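Local coordinates for protein TcpB (Brucella melitensis, PDB 4LQC) that belongs to the bacterial TIR-domain proteins, with a flavodoxin-like alpha/beta fold built round a parallel sheet and present here as two copies in the assembly, at residues Pro97-Lys101 with Val102-Glu106; Pro112-Ala115 with Asp116-Ala119; Ala119-Thr122 with Ser123-Ser126. The protein carries 2 engineered substitutions. All blocks are in the same frame, centred on the assembly; numbering follows the deposited sequence.

How the contacts relate
All three contacts are local, following the chain through turns and helices between two neighbouring strands of the parallel sheet and off the second. Contact 1 leaves strand 95-100 for helix 104-108, contact 2 closes helix 112-116, and contact 3 leaves the outermost strand 120-121. Contacts 1 and 3 are joined by a backbone bond from Trp99 N to Leu120 O, and both reach the second subunit. Contact 2, sharing Ala119 with contact 3, touches no other chain. Contacts 1 and 2 are only partly buried, contact 3 is buried, and the chemistry differs: aromatic packing with a helix cap in contact 1, weak backbone bonds at a helix end of mixed exposure in contact 2, a polar turn in contact 3.

Contact 1 of 3, residues Pro97-Lys101 with Val102-Glu106; sequences PIWHK and VSYDE
Trp99 lays the far edge of its indole against the start of helix 104-108, which opens with a capping box between Ser103 and Glu106. CZ3 of Trp99 meets the CA of Tyr104 near the ring plane at 3.7 Å, and the two aromatic side chains run side by side in the same direction, bringing Trp99 CH2 to 4.1 Å from Tyr104 CD2. Val102 crosses the indole at about a right angle. Its CG2 branch comes obliquely to 4.0 Å from CE3 of Trp99. With CG of Trp99 beside the backbone N (chi1 -70°), the indole reaches both Val102 and Tyr104. A short loop, Lys101 to Ser103, joins strand to helix, and Lys101 turns the chain there with its positive phi.

Lys101 also folds its aliphatic chain over the His100 ring, CD lying 3.5 Å above one face and offset toward the rim. ND1 of His100 is hydrogen-bonded to Thr122 OG1, which fixes the turn of the ring. Glu106 is held differently: its OE1 also forms a salt bridge with Lys101 NZ of the second subunit, so the residue that closes the cap faces the neighbouring chain as well. In the capping box, Glu106 N reaches Ser103 OG at 3.1 Å, while Ser103 N gives the straighter bond (160°) to Glu106 OE1, meeting the carboxylate on its anti side, 3.2 Å away.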
# COMPACT_ATOMS: atom_id res chain seq x y z
N PRO B 97 -9.85 -9.46 -4.52
CA PRO B 97 -9.28 -8.11 -4.46
C PRO B 97 -7.78 -8.19 -4.34
O PRO B 97 -7.26 -9.11 -3.71
CB PRO B 97 -9.83 -7.56 -3.14
CG PRO B 97 -11.04 -8.40 -2.85
CD PRO B 97 -10.67 -9.75 -3.34
N ILE B 98 -7.09 -7.22 -4.93
CA ILE B 98 -5.68 -7.03 -4.63
C ILE B 98 -5.48 -5.59 -4.21
O ILE B 98 -5.84 -4.67 -4.96
CB ILE B 98 -4.79 -7.29 -5.85
CG1 ILE B 98 -4.90 -8.76 -6.26
CG2 ILE B 98 -3.34 -6.97 -5.51
CD1 ILE B 98 -4.27 -9.03 -7.60
N TRP B 99 -4.94 -5.41 -3.01
CA TRP B 99 -4.68 -4.07 -2.48
C TRP B 99 -3.41 -3.56 -3.12
O TRP B 99 -2.38 -4.23 -3.09
CB TRP B 99 -4.48 -4.12 -0.96
CG TRP B 99 -5.72 -4.43 -0.16
CD1 TRP B 99 -6.75 -5.27 -0.50
CD2 TRP B 99 -6.06 -3.88 1.13
NE1 TRP B 99 -7.70 -5.28 0.50
CE2 TRP B 99 -7.30 -4.44 1.50
CE3 TRP B 99 -5.43 -2.98 1.99
CZ2 TRP B 99 -7.92 -4.12 2.72
CZ3 TRP B 99 -6.05 -2.67 3.19
CH2 TRP B 99 -7.28 -3.23 3.55
N HIS B 100 -3.47 -2.37 -3.72
CA HIS B 100 -2.28 -1.82 -4.37
C HIS B 100 -2.06 -0.34 -4.03
O HIS B 100 -2.82 0.53 -4.45
CB HIS B 100 -2.35 -2.05 -5.89
CG HIS B 100 -1.11 -1.66 -6.63
ND1 HIS B 100 0.14 -2.17 -6.32
CD2 HIS B 100 -0.93 -0.83 -7.68
CE1 HIS B 100 1.04 -1.65 -7.14
NE2 HIS B 100 0.42 -0.84 -7.98
N LYS B 101 -1.02 -0.07 -3.25
CA LYS B 101 -0.67 1.29 -2.87
C LYS B 101 -1.82 2.03 -2.17
O LYS B 101 -2.01 3.24 -2.35
CB LYS B 101 -0.11 2.07 -4.08
CG LYS B 101 1.21 1.45 -4.60
CD LYS B 101 1.62 1.91 -6.02
CE LYS B 101 2.05 3.38 -6.06
NZ LYS B 101 3.10 3.72 -5.06
N VAL B 102 -2.59 1.29 -1.37
CA VAL B 102 -3.57 1.90 -0.47
C VAL B 102 -3.24 1.59 0.98
O VAL B 102 -2.52 0.64 1.27
CB VAL B 102 -5.01 1.39 -0.71
CG1 VAL B 102 -5.60 2.02 -1.95
CG2 VAL B 102 -5.01 -0.12 -0.81
N SER B 103 -3.77 2.39 1.88
CA SER B 103 -3.68 2.08 3.30
C SER B 103 -4.99 1.42 3.77
O SER B 103 -6.03 1.49 3.08
CB SER B 103 -3.45 3.35 4.09
OG SER B 103 -4.56 4.21 3.93
N TYR B 104 -4.93 0.77 4.93
CA TYR B 104 -6.14 0.22 5.52
C TYR B 104 -7.20 1.31 5.73
O TYR B 104 -8.37 1.11 5.40
CB TYR B 104 -5.81 -0.48 6.83
CG TYR B 104 -7.03 -0.89 7.61
CD1 TYR B 104 -7.69 0.02 8.45
CD2 TYR B 104 -7.53 -2.17 7.51
CE1 TYR B 104 -8.82 -0.35 9.15
CE2 TYR B 104 -8.66 -2.55 8.21
CZ TYR B 104 -9.30 -1.64 9.03
OH TYR B 104 -10.42 -2.02 9.73
N ASP B 105 -6.79 2.45 6.28
CA ASP B 105 -7.75 3.52 6.58
C ASP B 105 -8.40 4.01 5.31
O ASP B 105 -9.58 4.36 5.28
CB ASP B 105 -7.05 4.69 7.28
CG ASP B 105 -6.69 4.38 8.71
OD1 ASP B 105 -7.58 4.05 9.51
OD2 ASP B 105 -5.50 4.44 9.03
N GLU B 106 -7.63 4.03 4.24
CA GLU B 106 -8.11 4.56 2.98
C GLU B 106 -9.19 3.64 2.43
O GLU B 106 -10.17 4.11 1.83
CB GLU B 106 -6.94 4.68 2.02
CG GLU B 106 -7.27 5.24 0.69
CD GLU B 106 -6.04 5.36 -0.17
OE1 GLU B 106 -4.95 4.91 0.27
OE2 GLU B 106 -6.15 5.90 -1.30

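Contact 2 of 3, residues Pro112-Ala115 with Asp116-Ala119; sequences PSLA and DKVA
The C-terminal end of the short helix 112-116 passes into a loop through weak, shared backbone bonds. Asp116 and Lys117 meet the last carbonyls through this bifurcated set. Asp116 N is shared between Pro112 O, at 3.2 Å, and Ser113 O, which is farther off. Lys117 N is likewise divided between Ser113 O, at 3.1 Å, and the more distant Leu114 O. The alpha-helical and 3-10 patterns therefore overlap over this final turn. At Lys117 the backbone leaves helical geometry for an extended conformation (psi 117°), and the chain runs on toward strand 120-121.

The side chains add contact alongside these bonds. Asp116 folds back over the turn, with CG beside its own backbone N (chi1 -67°), and this brings its carboxylate close to the Pro112 carbonyl. OD2 lies 3.3 Å from Pro112 O, two acceptors that do not bond. The other oxygen, OD1, is hydrogen-bonded to Tyr104 OH, tying the end of this helix to helix 104-108. Lys117 sets its CB 3.4 Å from Ser113 O and then sends its extended chain away from the turn, where NZ donates to Ile95 O at the start of strand 95-100. A water donates to Leu114 O at 2.7 Å and appears to bridge to Lys117 O, although that second distance is too short to be trusted.

Because the N-H groups of Asp116 and Lys117 are each divided between two carbonyls, no single bond locks the last turn. The carboxylate sits at the negative end of the helix dipole, probably a mildly unfavourable place for a charge, and its bond to the tyrosine hydroxyl probably offsets part of that cost.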
# COMPACT_ATOMS: atom_id res chain seq x y z
N PRO B 112 -15.75 -0.59 4.87
CA PRO B 112 -15.28 -1.35 6.03
C PRO B 112 -15.25 -2.86 5.77
O PRO B 112 -14.31 -3.52 6.21
CB PRO B 112 -16.31 -0.99 7.11
CG PRO B 112 -16.65 0.42 6.80
CD PRO B 112 -16.69 0.48 5.29
N SER B 113 -16.24 -3.39 5.07
CA SER B 113 -16.26 -4.83 4.77
C SER B 113 -15.10 -5.24 3.86
O SER B 113 -14.48 -6.29 4.05
CB SER B 113 -17.60 -5.24 4.16
OG SER B 113 -18.07 -4.23 3.29
N LEU B 114 -14.80 -4.41 2.87
CA LEU B 114 -13.66 -4.66 2.00
C LEU B 114 -12.34 -4.54 2.78
O LEU B 114 -11.38 -5.26 2.51
CB LEU B 114 -13.69 -3.65 0.86
CG LEU B 114 -13.13 -4.04 -0.49
CD1 LEU B 114 -13.51 -5.46 -0.86
CD2 LEU B 114 -13.68 -3.07 -1.51
N ALA B 115 -12.30 -3.64 3.75
CA ALA B 115 -11.08 -3.36 4.50
C ALA B 115 -10.72 -4.49 5.47
O ALA B 115 -9.56 -4.62 5.91
CB ALA B 115 -11.19 -2.03 5.25
N ASP B 116 -11.72 -5.29 5.81
CA ASP B 116 -11.52 -6.40 6.73
C ASP B 116 -11.44 -7.74 6.01
O ASP B 116 -10.97 -8.72 6.58
CB ASP B 116 -12.63 -6.42 7.78
CG ASP B 116 -12.57 -5.22 8.71
OD1 ASP B 116 -11.44 -4.70 8.90
OD2 ASP B 116 -13.62 -4.79 9.22
N LYS B 117 -11.89 -7.76 4.76
CA LYS B 117 -11.76 -8.94 3.92
C LYS B 117 -10.31 -9.16 3.51
O LYS B 117 -9.70 -8.33 2.82
CB LYS B 117 -12.64 -8.81 2.68
CG LYS B 117 -12.66 -10.04 1.81
CD LYS B 117 -13.23 -9.73 0.43
CE LYS B 117 -13.09 -10.91 -0.51
NZ LYS B 117 -13.85 -10.67 -1.79
N VAL B 118 -9.76 -10.29 3.94
CA VAL B 118 -8.37 -10.62 3.66
C VAL B 118 -8.16 -10.76 2.16
O VAL B 118 -8.96 -11.39 1.47
CB VAL B 118 -7.97 -11.93 4.34
CG1 VAL B 118 -6.49 -12.21 4.10
CG2 VAL B 118 -8.25 -11.85 5.82
N ALA B 119 -7.08 -10.16 1.67
CA ALA B 119 -6.81 -10.15 0.25
C ALA B 119 -5.31 -10.07 -0.04
O ALA B 119 -4.50 -9.86 0.86
CB ALA B 119 -7.54 -9.01 -0.42
O HOH W 1 -10.17 -6.95 0.86

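Contact 3 of 3, residues Ala119-Thr122 with Ser123-Ser126; sequences ALNT and SLKS
Asn121 directs its side-chain oxygen at Ser123, and two hydrogen bonds grip OD1. Ser123 N donates to it over 2.9 Å with an angle of 160° at the hydrogen, tilted from the carbonyl plane, whereas Ser123 OG donates over 2.8 Å from well above that plane. Both donors come from the same face of the amide. The amide is brought round to them by its anti placement to the backbone N (chi1 -175°), and its ND2 is then left to bond Ser123 OG of the second subunit.

The backbone bonds add a second layer. Asn121 O accepts from Leu124 N at 3.2 Å and, weakly, from Lys125 N at 3.4 Å. This carbonyl closes a type I beta turn over Thr122 and Ser123, and the OD1 bond to Ser123 N makes an Asx turn of the same corner, where the outermost strand 120-121 of the sheet gives way to the loop before helix 127-136.

Leu124 adds an apolar contact across the turn, its CD1 lying 4.0 Å from CB of Asn121. Lys125 extends toward helix 127-136, where its NZ forms a salt bridge with Glu133.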
# COMPACT_ATOMS: atom_id res chain seq x y z
N ALA B 119 -7.08 -10.16 1.67
CA ALA B 119 -6.81 -10.15 0.25
C ALA B 119 -5.31 -10.07 -0.04
O ALA B 119 -4.50 -9.86 0.86
CB ALA B 119 -7.54 -9.01 -0.42
N LEU B 120 -4.96 -10.23 -1.30
CA LEU B 120 -3.59 -10.08 -1.73
C LEU B 120 -3.21 -8.61 -1.61
O LEU B 120 -4.07 -7.74 -1.68
CB LEU B 120 -3.45 -10.57 -3.18
CG LEU B 120 -3.82 -12.04 -3.41
CD1 LEU B 120 -4.27 -12.27 -4.84
CD2 LEU B 120 -2.60 -12.89 -3.10
N ASN B 121 -1.93 -8.34 -1.44
CA ASN B 121 -1.42 -7.01 -1.15
C ASN B 121 -0.04 -6.92 -1.80
O ASN B 121 0.84 -7.73 -1.50
CB ASN B 121 -1.34 -6.83 0.39
CG ASN B 121 -0.93 -5.41 0.82
OD1 ASN B 121 -0.15 -4.73 0.13
ND2 ASN B 121 -1.43 -4.98 1.97
N THR B 122 0.14 -5.96 -2.69
CA THR B 122 1.40 -5.84 -3.44
C THR B 122 2.59 -5.36 -2.61
O THR B 122 3.74 -5.40 -3.07
CB THR B 122 1.26 -4.90 -4.65
OG1 THR B 122 0.82 -3.61 -4.20
CG2 THR B 122 0.27 -5.48 -5.64
N SER B 123 2.32 -4.89 -1.39
CA SER B 123 3.40 -4.44 -0.52
C SER B 123 4.00 -5.62 0.25
O SER B 123 5.06 -5.51 0.85
CB SER B 123 2.92 -3.36 0.44
OG SER B 123 2.13 -3.92 1.47
N LEU B 124 3.31 -6.76 0.22
CA LEU B 124 3.77 -7.97 0.92
C LEU B 124 4.32 -9.02 -0.03
O LEU B 124 5.04 -9.93 0.40
CB LEU B 124 2.62 -8.59 1.71
CG LEU B 124 1.95 -7.59 2.64
CD1 LEU B 124 0.85 -8.27 3.43
CD2 LEU B 124 3.01 -6.95 3.54
N LYS B 125 3.97 -8.92 -1.31
CA LYS B 125 4.48 -9.85 -2.31
C LYS B 125 4.82 -9.16 -3.61
O LYS B 125 4.32 -8.07 -3.91
CB LYS B 125 3.47 -10.97 -2.56
CG LYS B 125 3.27 -11.89 -1.38
CD LYS B 125 2.38 -13.03 -1.76
CE LYS B 125 2.27 -14.00 -0.62
NZ LYS B 125 1.30 -15.06 -0.98
N SER B 126 5.68 -9.80 -4.40
CA SER B 126 6.07 -9.28 -5.69
C SER B 126 4.99 -9.66 -6.68
O SER B 126 4.16 -10.53 -6.40
CB SER B 126 7.40 -9.89 -6.12
OG SER B 126 7.23 -11.25 -6.46